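Local atomic coordinates of extracellular invertase (Aspergillus kawachii, PDB entry 5XH8), a protein that probably cleaves the beta-fructofuranosyl bond of sucrose and transfers the fructosyl unit to other sugars, forming fructooligosaccharides such as 1-kestose. Residues H31-N36 and T367-L372. Sequence-based numbering, arbitrary orientation.
Sequences HVLPPN and TGTLLL
H31, V32 and L33 lean against T369, L370 and L372 in a buried contact, where the loop that leads into strand 37-47 runs along strand 366-385. One direct backbone hydrogen bond ties the two, from L370 N to V32 O, 2.9 Å long and nearly straight at 164°. A step further on, a water accepts from V32 N and donates to L371 O, so V32 is bonded to L370 directly and to L371 through the water. On the hydrophobic flank V32 CG1, anti to the backbone N (chi1 171°), meets L370 CD1 at 3.7 Å. In this family 32 glycoside hydrolase strands 37-47 and 366-385 pair in parallel, consistent with closing the beta-propeller where its early and late strands meet; the loop runs on beside that pairing. The imidazole of H31 has L372 CD2 over one face in a CH-pi contact, 3.9 Å from the ring centroid, and L370 O at its edge, in plane, 3.2 Å from CD2 of H31. Both ring nitrogens are hydrogen-bonded to acids of the C-terminal domain, ND1 to D547 and NE2 to E552, which fixes the ring's rotation; E552 also accepts from L372 N. With chi1 at -173°, T369 OG1 stands beside its own carbonyl carbon, where it donates to L370 O at 2.9 Å, tilted from that carbonyl's plane, and packs against H31 CB at 3.5 Å.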
loop_
_atom_site.group_PDB
_atom_site.type_symbol
_atom_site.label_atom_id
_atom_site.label_comp_id
_atom_site.label_asym_id
_atom_site.label_seq_id
_atom_site.Cartn_x
_atom_site.Cartn_y
_atom_site.Cartn_z
ATOM N N HIS A 31 -6.467 33.565 -19.623
ATOM C CA HIS A 31 -6.627 32.591 -18.530
ATOM C C HIS A 31 -5.760 31.343 -18.745
ATOM O O HIS A 31 -5.402 30.994 -19.873
ATOM C CB HIS A 31 -8.096 32.169 -18.414
ATOM C CG HIS A 31 -8.945 33.141 -17.666
ATOM N ND1 HIS A 31 -9.371 34.330 -18.216
ATOM C CD2 HIS A 31 -9.457 33.102 -16.419
ATOM C CE1 HIS A 31 -10.097 34.982 -17.332
ATOM N NE2 HIS A 31 -10.173 34.254 -16.237
ATOM N N VAL A 32 -5.457 30.659 -17.644
ATOM C CA VAL A 32 -4.723 29.383 -17.696
ATOM C C VAL A 32 -5.673 28.225 -18.016
ATOM O O VAL A 32 -6.583 27.920 -17.250
ATOM C CB VAL A 32 -3.949 29.095 -16.366
ATOM C CG1 VAL A 32 -3.366 27.674 -16.347
ATOM C CG2 VAL A 32 -2.863 30.112 -16.190
ATOM N N LEU A 33 -5.430 27.591 -19.159
ATOM C CA LEU A 33 -6.116 26.388 -19.542
ATOM C C LEU A 33 -5.218 25.653 -20.551
ATOM O O LEU A 33 -4.370 26.276 -21.172
ATOM C CB LEU A 33 -7.518 26.719 -20.110
ATOM C CG LEU A 33 -7.699 27.231 -21.536
ATOM C CD1 LEU A 33 -9.192 27.363 -21.837
ATOM C CD2 LEU A 33 -6.976 28.559 -21.789
ATOM N N PRO A 34 -5.403 24.339 -20.726
ATOM C CA PRO A 34 -4.519 23.597 -21.638
ATOM C C PRO A 34 -4.709 24.006 -23.107
ATOM O O PRO A 34 -5.666 24.733 -23.430
ATOM C CB PRO A 34 -4.926 22.129 -21.416
ATOM C CG PRO A 34 -6.304 22.202 -20.836
ATOM C CD PRO A 34 -6.371 23.467 -20.062
ATOM N N PRO A 35 -3.810 23.532 -23.994
ATOM C CA PRO A 35 -3.959 23.827 -25.420
ATOM C C PRO A 35 -5.296 23.367 -25.986
ATOM O O PRO A 35 -5.851 24.038 -26.850
ATOM C CB PRO A 35 -2.775 23.100 -26.062
ATOM C CG PRO A 35 -1.757 23.031 -24.970
ATOM C CD PRO A 35 -2.578 22.769 -23.730
ATOM N N ASN A 36 -5.827 22.267 -25.454
ATOM C CA ASN A 36 -7.183 21.804 -25.761
ATOM C C ASN A 36 -7.611 20.827 -24.692
ATOM O O ASN A 36 -6.834 20.549 -23.773
ATOM C CB ASN A 36 -7.190 21.108 -27.116
ATOM C CG ASN A 36 -6.134 20.013 -27.202
ATOM O OD1 ASN A 36 -6.007 19.157 -26.326
ATOM N ND2 ASN A 36 -5.343 20.074 -28.237
ATOM N N THR A 367 -12.722 22.007 -22.183
ATOM C CA THR A 367 -13.644 22.019 -21.059
ATOM C C THR A 367 -12.915 22.551 -19.840
ATOM O O THR A 367 -11.904 21.981 -19.428
ATOM C CB THR A 367 -14.151 20.601 -20.721
ATOM O OG1 THR A 367 -14.708 19.984 -21.880
ATOM C CG2 THR A 367 -15.196 20.650 -19.618
ATOM N N GLY A 368 -13.446 23.635 -19.266
ATOM C CA GLY A 368 -12.905 24.232 -18.076
ATOM C C GLY A 368 -11.791 25.258 -18.267
ATOM O O GLY A 368 -11.147 25.359 -19.329
ATOM N N THR A 369 -11.548 25.995 -17.191
ATOM C CA THR A 369 -10.424 26.905 -17.110
ATOM C C THR A 369 -10.045 27.063 -15.652
ATOM O O THR A 369 -10.838 26.712 -14.773
ATOM C CB THR A 369 -10.782 28.279 -17.710
ATOM O OG1 THR A 369 -9.618 29.104 -17.780
ATOM C CG2 THR A 369 -11.844 28.984 -16.884
ATOM N N LEU A 370 -8.828 27.564 -15.404
ATOM C CA LEU A 370 -8.519 28.138 -14.113
ATOM C C LEU A 370 -8.929 29.596 -14.167
ATOM O O LEU A 370 -8.927 30.219 -15.248
ATOM C CB LEU A 370 -7.019 28.053 -13.795
ATOM C CG LEU A 370 -6.380 26.668 -13.779
ATOM C CD1 LEU A 370 -4.989 26.721 -13.147
ATOM C CD2 LEU A 370 -7.260 25.670 -13.054
ATOM N N LEU A 371 -9.267 30.141 -13.008
ATOM C CA LEU A 371 -9.494 31.585 -12.892
ATOM C C LEU A 371 -8.159 32.348 -12.821
ATOM O O LEU A 371 -7.066 31.748 -12.773
ATOM C CB LEU A 371 -10.383 31.869 -11.690
ATOM C CG LEU A 371 -11.740 31.152 -11.749
ATOM C CD1 LEU A 371 -12.581 31.553 -10.542
ATOM C CD2 LEU A 371 -12.477 31.471 -13.040
ATOM N N LEU A 372 -8.238 33.676 -12.879
ATOM C CA LEU A 372 -7.051 34.509 -12.827
ATOM C C LEU A 372 -6.282 34.226 -11.506
ATOM O O LEU A 372 -6.902 34.000 -10.469
ATOM C CB LEU A 372 -7.428 36.001 -12.843
ATOM C CG LEU A 372 -8.227 36.544 -14.033
ATOM C CD1 LEU A 372 -8.733 37.934 -13.677
ATOM C CD2 LEU A 372 -7.374 36.513 -15.291
HETATM O O HOH W 1 -5.711 31.907 -15.143
#